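Local coordinates for glycerol trinitrate reductase (Agrobacterium tumefaciens, PDB 5EPD), which is an old yellow enzyme family oxidoreductase that probably reduces glycerol trinitrate with the help of FMN, captured here in a cofactor-free form, at residues 77-82 with 117-122; 92-97 with 183-188. All blocks are in the same frame, centred on the assembly; numbering follows the deposited sequence.

Both interactions lie in the TIM barrel of the old yellow enzyme fold, interaction 1 in its parallel sheet and interaction 2 in the layer around it. Their centres are about 9 Å apart, and their segments alternate along the chain in the order 77-82, 92-97, 117-122, 183-188. Interaction 1 joins the C-terminal parts of strands 73-80 and 117-122, about 7 Å from the chain centre. Interaction 2, about 15 Å from it, lies where the loop ahead of helix 97-112 meets the end of helix 171-187. Gln80 O and Ile94 N, 3.1 Å apart, probably form a hydrogen bond linking the strand pair to the loop, whose Ile94 reaches helix 171-187.

Interaction 1 of 2, residues 77-82 with 117-122; sequences EATQIS and IVLQLW
Trp122 O is gripped twice by the segment 77-82. Ile81 N donates to it at 3.1 Å, with an N-H...O angle of 157°, while Gln80 CA makes a C-H...O contact with Trp122 O at 3.4 Å. Two further backbone bonds complete the parallel ladder: Thr79 N to Gln120 O at 3.0 Å, and Trp122 N to Thr79 O, also at 3.0 Å. The bridges pair Thr79 with Leu121 and Gln80 with Trp122, which fixes the register. Thr79 OG1 turns back along its own segment and donates to Glu77 O.

On the face carrying Thr79 and Leu121 the contacts are apolar. With OG1 turned beside the backbone N (chi1 -72°), the Thr79 methyl CG2 points away from that N and meets Leu119 CD1 at 3.9 Å, the two side chains crossing at about a right angle. Ile81 CG2 lies 4.0 Å from Leu121 CD2. Nearer the other face, Ala78 CB sits over the Trp122 indole as a CH-pi contact, although the modelled separation is too short to be trusted. Gln80 N is at the edge of the same ring, and Gln80 OE1, 4.0 Å from Trp122 CE3, is hydrogen-bonded to Thr91 OG1.

Helix 97-112 connects the two strands along the chain in a beta-alpha-beta unit. Ile81 and Leu121 pack outward on Ala181 of helix 171-187; Trp122 meets His196 of strand 193-196 and stands edge-to-face with Tyr201, at the C-terminal end of the barrel strands, where FMN binds in this enzyme family.

Interaction 2 of 2, residues 92-97 with 183-188; sequences PGIYTQ and ANSIEA
Ile94 and Asn184 join two parts of the beta/alpha barrel's outer layer: the loop between strand 73-80 and helix 97-112, and the last turn of helix 171-187. The evidence falls into two kinds, van der Waals packing and side-chain hydrogen bonds.

Packing is carried by Ile94. Its CG1, anti to the backbone nitrogen (chi1 -175°), lies 3.8 Å from Asn184 CB and 3.7 Å from Ser185 OG. Ile94 CD1 ends 3.8 Å from Asn184 O. The Ile94 and Asn184 side chains slide past each other in opposite directions. Ser185 OG is itself hydrogen-bonded to Ala181 O, one turn back in the helix. Ile94 also touches Leu119 and Leu121 of strand 117-122, placing it between the helix and the sheet.

The polar contacts are two. Asn184 ND2 donates to Ile94 O at 2.9 Å with an N-H...O angle of 165°; the acceptor lies close to the Asn184 amide plane, while the donor is slightly tilted from the carbonyl plane. Toward solvent, Gln97, at the start of helix 97-112, bends at chi2 to bring its amide to Glu187, whose chain is extended. Gln97 NE2 also donates to Asp101 OD1, so this one amide nitrogen serves two carboxylates. Gln97 NE2 meets Glu187 OE1 at 3.1 Å, from above the carboxylate plane, while Gln97 OE1 is left 3.5 Å from the same Glu187 OE1, two acceptors side by side without a bond.

Interaction 1 of 2, residues 77-82 with 117-122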
loop_
_atom_site.group_PDB
_atom_site.type_symbol
_atom_site.label_atom_id
_atom_site.label_comp_id
_atom_site.label_asym_id
_atom_site.label_seq_id
_atom_site.Cartn_x
_atom_site.Cartn_y
_atom_site.Cartn_z
ATOM N N GLU A 77 1.617 -6.434 0.656
ATOM C CA GLU A 77 2.209 -5.714 1.755
ATOM C C GLU A 77 3.110 -4.617 1.231
ATOM O O GLU A 77 3.789 -4.777 0.194
ATOM C CB GLU A 77 3.039 -6.672 2.606
ATOM C CG GLU A 77 4.121 -7.436 1.820
ATOM C CD GLU A 77 4.557 -8.717 2.532
ATOM O OE1 GLU A 77 4.148 -9.845 2.135
ATOM O OE2 GLU A 77 5.331 -8.589 3.501
ATOM N N ALA A 78 3.100 -3.497 1.940
ATOM C CA ALA A 78 4.043 -2.419 1.661
ATOM C C ALA A 78 5.484 -2.976 1.633
ATOM O O ALA A 78 5.890 -3.730 2.533
ATOM C CB ALA A 78 3.920 -1.326 2.710
ATOM N N THR A 79 6.220 -2.590 0.585
ATOM C CA THR A 79 7.477 -3.203 0.198
ATOM C C THR A 79 8.476 -2.052 -0.155
ATOM O O THR A 79 8.301 -1.323 -1.151
ATOM C CB THR A 79 7.227 -4.202 -0.968
ATOM O OG1 THR A 79 6.549 -5.373 -0.477
ATOM C CG2 THR A 79 8.545 -4.628 -1.681
ATOM N N GLN A 80 9.482 -1.865 0.711
ATOM C CA GLN A 80 10.483 -0.781 0.568
ATOM C C GLN A 80 11.327 -0.829 -0.712
ATOM O O GLN A 80 11.809 -1.895 -1.153
ATOM C CB GLN A 80 11.440 -0.747 1.743
ATOM C CG GLN A 80 12.239 -2.036 1.905
ATOM C CD GLN A 80 11.740 -2.905 3.048
ATOM O OE1 GLN A 80 10.558 -2.889 3.417
ATOM N NE2 GLN A 80 12.647 -3.684 3.613
ATOM N N ILE A 81 11.507 0.361 -1.272
ATOM C CA ILE A 81 12.292 0.563 -2.490
ATOM C C ILE A 81 13.825 0.680 -2.221
ATOM O O ILE A 81 14.642 0.551 -3.146
ATOM C CB ILE A 81 11.761 1.804 -3.224
ATOM C CG1 ILE A 81 11.988 3.086 -2.399
ATOM C CG2 ILE A 81 10.281 1.604 -3.536
ATOM C CD1 ILE A 81 11.608 4.364 -3.120
ATOM N N SER A 82 14.187 0.926 -0.957
ATOM C CA SER A 82 15.569 1.060 -0.493
ATOM C C SER A 82 15.558 0.750 0.989
ATOM O O SER A 82 14.491 0.717 1.596
ATOM C CB SER A 82 16.025 2.492 -0.672
ATOM O OG SER A 82 15.189 3.368 0.068
ATOM N N ILE A 117 -2.003 -9.570 -8.871
ATOM C CA ILE A 117 -1.215 -9.030 -7.767
ATOM C C ILE A 117 -0.365 -7.857 -8.222
ATOM O O ILE A 117 0.382 -7.923 -9.210
ATOM C CB ILE A 117 -0.356 -10.105 -7.046
ATOM C CG1 ILE A 117 0.200 -9.535 -5.734
ATOM C CG2 ILE A 117 0.747 -10.649 -7.959
ATOM C CD1 ILE A 117 0.978 -10.562 -4.937
ATOM N N VAL A 118 -0.522 -6.788 -7.461
ATOM C CA VAL A 118 0.163 -5.544 -7.643
ATOM C C VAL A 118 1.070 -5.345 -6.413
ATOM O O VAL A 118 0.678 -5.675 -5.282
ATOM C CB VAL A 118 -0.918 -4.464 -7.795
ATOM C CG1 VAL A 118 -0.423 -3.090 -7.390
ATOM C CG2 VAL A 118 -1.407 -4.467 -9.233
ATOM N N LEU A 119 2.284 -4.842 -6.633
ATOM C CA LEU A 119 3.215 -4.526 -5.526
ATOM C C LEU A 119 3.077 -3.065 -5.039
ATOM O O LEU A 119 3.145 -2.106 -5.821
ATOM C CB LEU A 119 4.659 -4.858 -5.933
ATOM C CG LEU A 119 5.782 -4.630 -4.916
ATOM C CD1 LEU A 119 6.985 -5.529 -5.149
ATOM C CD2 LEU A 119 6.265 -3.196 -4.963
ATOM N N GLN A 120 2.894 -2.893 -3.733
ATOM C CA GLN A 120 2.838 -1.537 -3.163
ATOM C C GLN A 120 4.223 -1.023 -2.783
ATOM O O GLN A 120 4.832 -1.496 -1.825
ATOM C CB GLN A 120 1.901 -1.444 -1.944
ATOM C CG GLN A 120 1.627 -0.004 -1.512
ATOM C CD GLN A 120 0.900 0.115 -0.195
ATOM O OE1 GLN A 120 1.314 -0.467 0.791
ATOM N NE2 GLN A 120 -0.146 0.894 -0.159
ATOM N N LEU A 121 4.687 -0.039 -3.547
ATOM C CA LEU A 121 5.989 0.605 -3.350
ATOM C C LEU A 121 6.054 1.585 -2.172
ATOM O O LEU A 121 5.288 2.575 -2.111
ATOM C CB LEU A 121 6.372 1.396 -4.597
ATOM C CG LEU A 121 6.465 0.569 -5.868
ATOM C CD1 LEU A 121 6.529 1.523 -7.054
ATOM C CD2 LEU A 121 7.662 -0.371 -5.816
ATOM N N TRP A 122 7.041 1.357 -1.304
ATOM C CA TRP A 122 7.125 2.017 -0.023
ATOM C C TRP A 122 8.396 2.844 0.181
ATOM O O TRP A 122 9.502 2.414 -0.170
ATOM C CB TRP A 122 7.131 0.914 1.022
ATOM C CG TRP A 122 6.497 1.208 2.317
ATOM C CD1 TRP A 122 5.750 2.319 2.680
ATOM C CD2 TRP A 122 6.494 0.332 3.443
ATOM N NE1 TRP A 122 5.286 2.165 3.975
ATOM C CE2 TRP A 122 5.721 0.951 4.457
ATOM C CE3 TRP A 122 7.027 -0.937 3.673
ATOM C CZ2 TRP A 122 5.500 0.344 5.694
ATOM C CZ3 TRP A 122 6.811 -1.537 4.894
ATOM C CH2 TRP A 122 6.054 -0.902 5.893
#

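Interaction 2 of 2, residues 92-97 with 183-188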
loop_
_atom_site.group_PDB
_atom_site.type_symbol
_atom_site.label_atom_id
_atom_site.label_comp_id
_atom_site.label_asym_id
_atom_site.label_seq_id
_atom_site.Cartn_x
_atom_site.Cartn_y
_atom_site.Cartn_z
ATOM N N PRO A 92 9.611 -6.806 3.410
ATOM C CA PRO A 92 10.424 -7.151 2.234
ATOM C C PRO A 92 10.814 -5.990 1.370
ATOM O O PRO A 92 10.199 -4.935 1.436
ATOM C CB PRO A 92 9.495 -8.083 1.422
ATOM C CG PRO A 92 8.116 -7.643 1.793
ATOM C CD PRO A 92 8.208 -7.260 3.263
ATOM N N GLY A 93 11.784 -6.231 0.494
ATOM C CA GLY A 93 12.279 -5.196 -0.417
ATOM C C GLY A 93 11.975 -5.483 -1.865
ATOM O O GLY A 93 11.412 -6.527 -2.224
ATOM N N ILE A 94 12.317 -4.524 -2.710
ATOM C CA ILE A 94 12.175 -4.718 -4.143
ATOM C C ILE A 94 13.339 -4.015 -4.833
ATOM O O ILE A 94 13.190 -3.483 -5.919
ATOM C CB ILE A 94 10.774 -4.257 -4.636
ATOM C CG1 ILE A 94 10.546 -4.566 -6.122
ATOM C CG2 ILE A 94 10.565 -2.775 -4.367
ATOM C CD1 ILE A 94 10.840 -6.008 -6.481
ATOM N N TYR A 95 14.509 -4.021 -4.199
ATOM C CA TYR A 95 15.655 -3.292 -4.738
ATOM C C TYR A 95 16.863 -4.155 -5.084
ATOM O O TYR A 95 17.723 -3.681 -5.820
ATOM C CB TYR A 95 16.071 -2.143 -3.802
ATOM C CG TYR A 95 16.397 -2.524 -2.342
ATOM C CD1 TYR A 95 15.416 -2.494 -1.363
ATOM C CD2 TYR A 95 17.690 -2.863 -1.957
ATOM C CE1 TYR A 95 15.699 -2.812 -0.050
ATOM C CE2 TYR A 95 17.983 -3.180 -0.643
ATOM C CZ TYR A 95 16.979 -3.150 0.309
ATOM O OH TYR A 95 17.254 -3.465 1.617
ATOM N N THR A 96 16.946 -5.380 -4.554
ATOM C CA THR A 96 18.032 -6.312 -4.901
ATOM C C THR A 96 17.481 -7.495 -5.707
ATOM O O THR A 96 16.305 -7.842 -5.571
ATOM C CB THR A 96 18.742 -6.879 -3.661
ATOM O OG1 THR A 96 17.857 -7.768 -2.970
ATOM C CG2 THR A 96 19.206 -5.786 -2.740
ATOM N N GLN A 97 18.335 -8.110 -6.533
ATOM C CA GLN A 97 17.954 -9.307 -7.306
ATOM C C GLN A 97 17.410 -10.451 -6.451
ATOM O O GLN A 97 16.447 -11.106 -6.870
ATOM C CB GLN A 97 19.131 -9.855 -8.127
ATOM C CG GLN A 97 18.707 -10.829 -9.224
ATOM C CD GLN A 97 17.803 -10.182 -10.291
ATOM O OE1 GLN A 97 17.956 -9.011 -10.627
ATOM N NE2 GLN A 97 16.855 -10.952 -10.825
ATOM N N ALA A 183 10.238 -0.907 -12.069
ATOM C CA ALA A 183 10.730 -1.821 -13.121
ATOM C C ALA A 183 11.166 -3.169 -12.571
ATOM O O ALA A 183 11.107 -4.166 -13.282
ATOM C CB ALA A 183 11.864 -1.181 -13.907
ATOM N N ASN A 184 11.632 -3.184 -11.319
ATOM C CA ASN A 184 11.914 -4.431 -10.591
ATOM C C ASN A 184 10.627 -5.231 -10.285
ATOM O O ASN A 184 10.656 -6.467 -10.201
ATOM C CB ASN A 184 12.650 -4.147 -9.266
ATOM C CG ASN A 184 14.062 -3.610 -9.465
ATOM O OD1 ASN A 184 14.616 -3.674 -10.559
ATOM N ND2 ASN A 184 14.652 -3.082 -8.398
ATOM N N SER A 185 9.516 -4.518 -10.097
ATOM C CA SER A 185 8.241 -5.151 -9.819
ATOM C C SER A 185 7.729 -5.846 -11.063
ATOM O O SER A 185 7.148 -6.921 -10.956
ATOM C CB SER A 185 7.213 -4.133 -9.320
ATOM O OG SER A 185 7.650 -3.521 -8.118
ATOM N N ILE A 186 7.956 -5.242 -12.235
ATOM C CA ILE A 186 7.630 -5.876 -13.520
ATOM C C ILE A 186 8.540 -7.060 -13.818
ATOM O O ILE A 186 8.056 -8.076 -14.287
ATOM C CB ILE A 186 7.708 -4.905 -14.711
ATOM C CG1 ILE A 186 6.756 -3.712 -14.506
ATOM C CG2 ILE A 186 7.373 -5.632 -16.005
ATOM C CD1 ILE A 186 5.341 -4.070 -14.083
ATOM N N GLU A 187 9.843 -6.929 -13.563
ATOM C CA GLU A 187 10.746 -8.074 -13.664
ATOM C C GLU A 187 10.202 -9.232 -12.823
ATOM O O GLU A 187 10.192 -10.375 -13.277
ATOM C CB GLU A 187 12.172 -7.720 -13.219
ATOM C CG GLU A 187 13.231 -8.757 -13.619
ATOM C CD GLU A 187 14.651 -8.410 -13.151
ATOM O OE1 GLU A 187 15.502 -9.341 -13.071
ATOM O OE2 GLU A 187 14.928 -7.217 -12.870
ATOM N N ALA A 188 9.717 -8.926 -11.616
ATOM C CA ALA A 188 9.249 -9.951 -10.667
ATOM C C ALA A 188 7.865 -10.590 -10.998
ATOM O O ALA A 188 7.357 -11.419 -10.230
ATOM C CB ALA A 188 9.246 -9.371 -9.264
#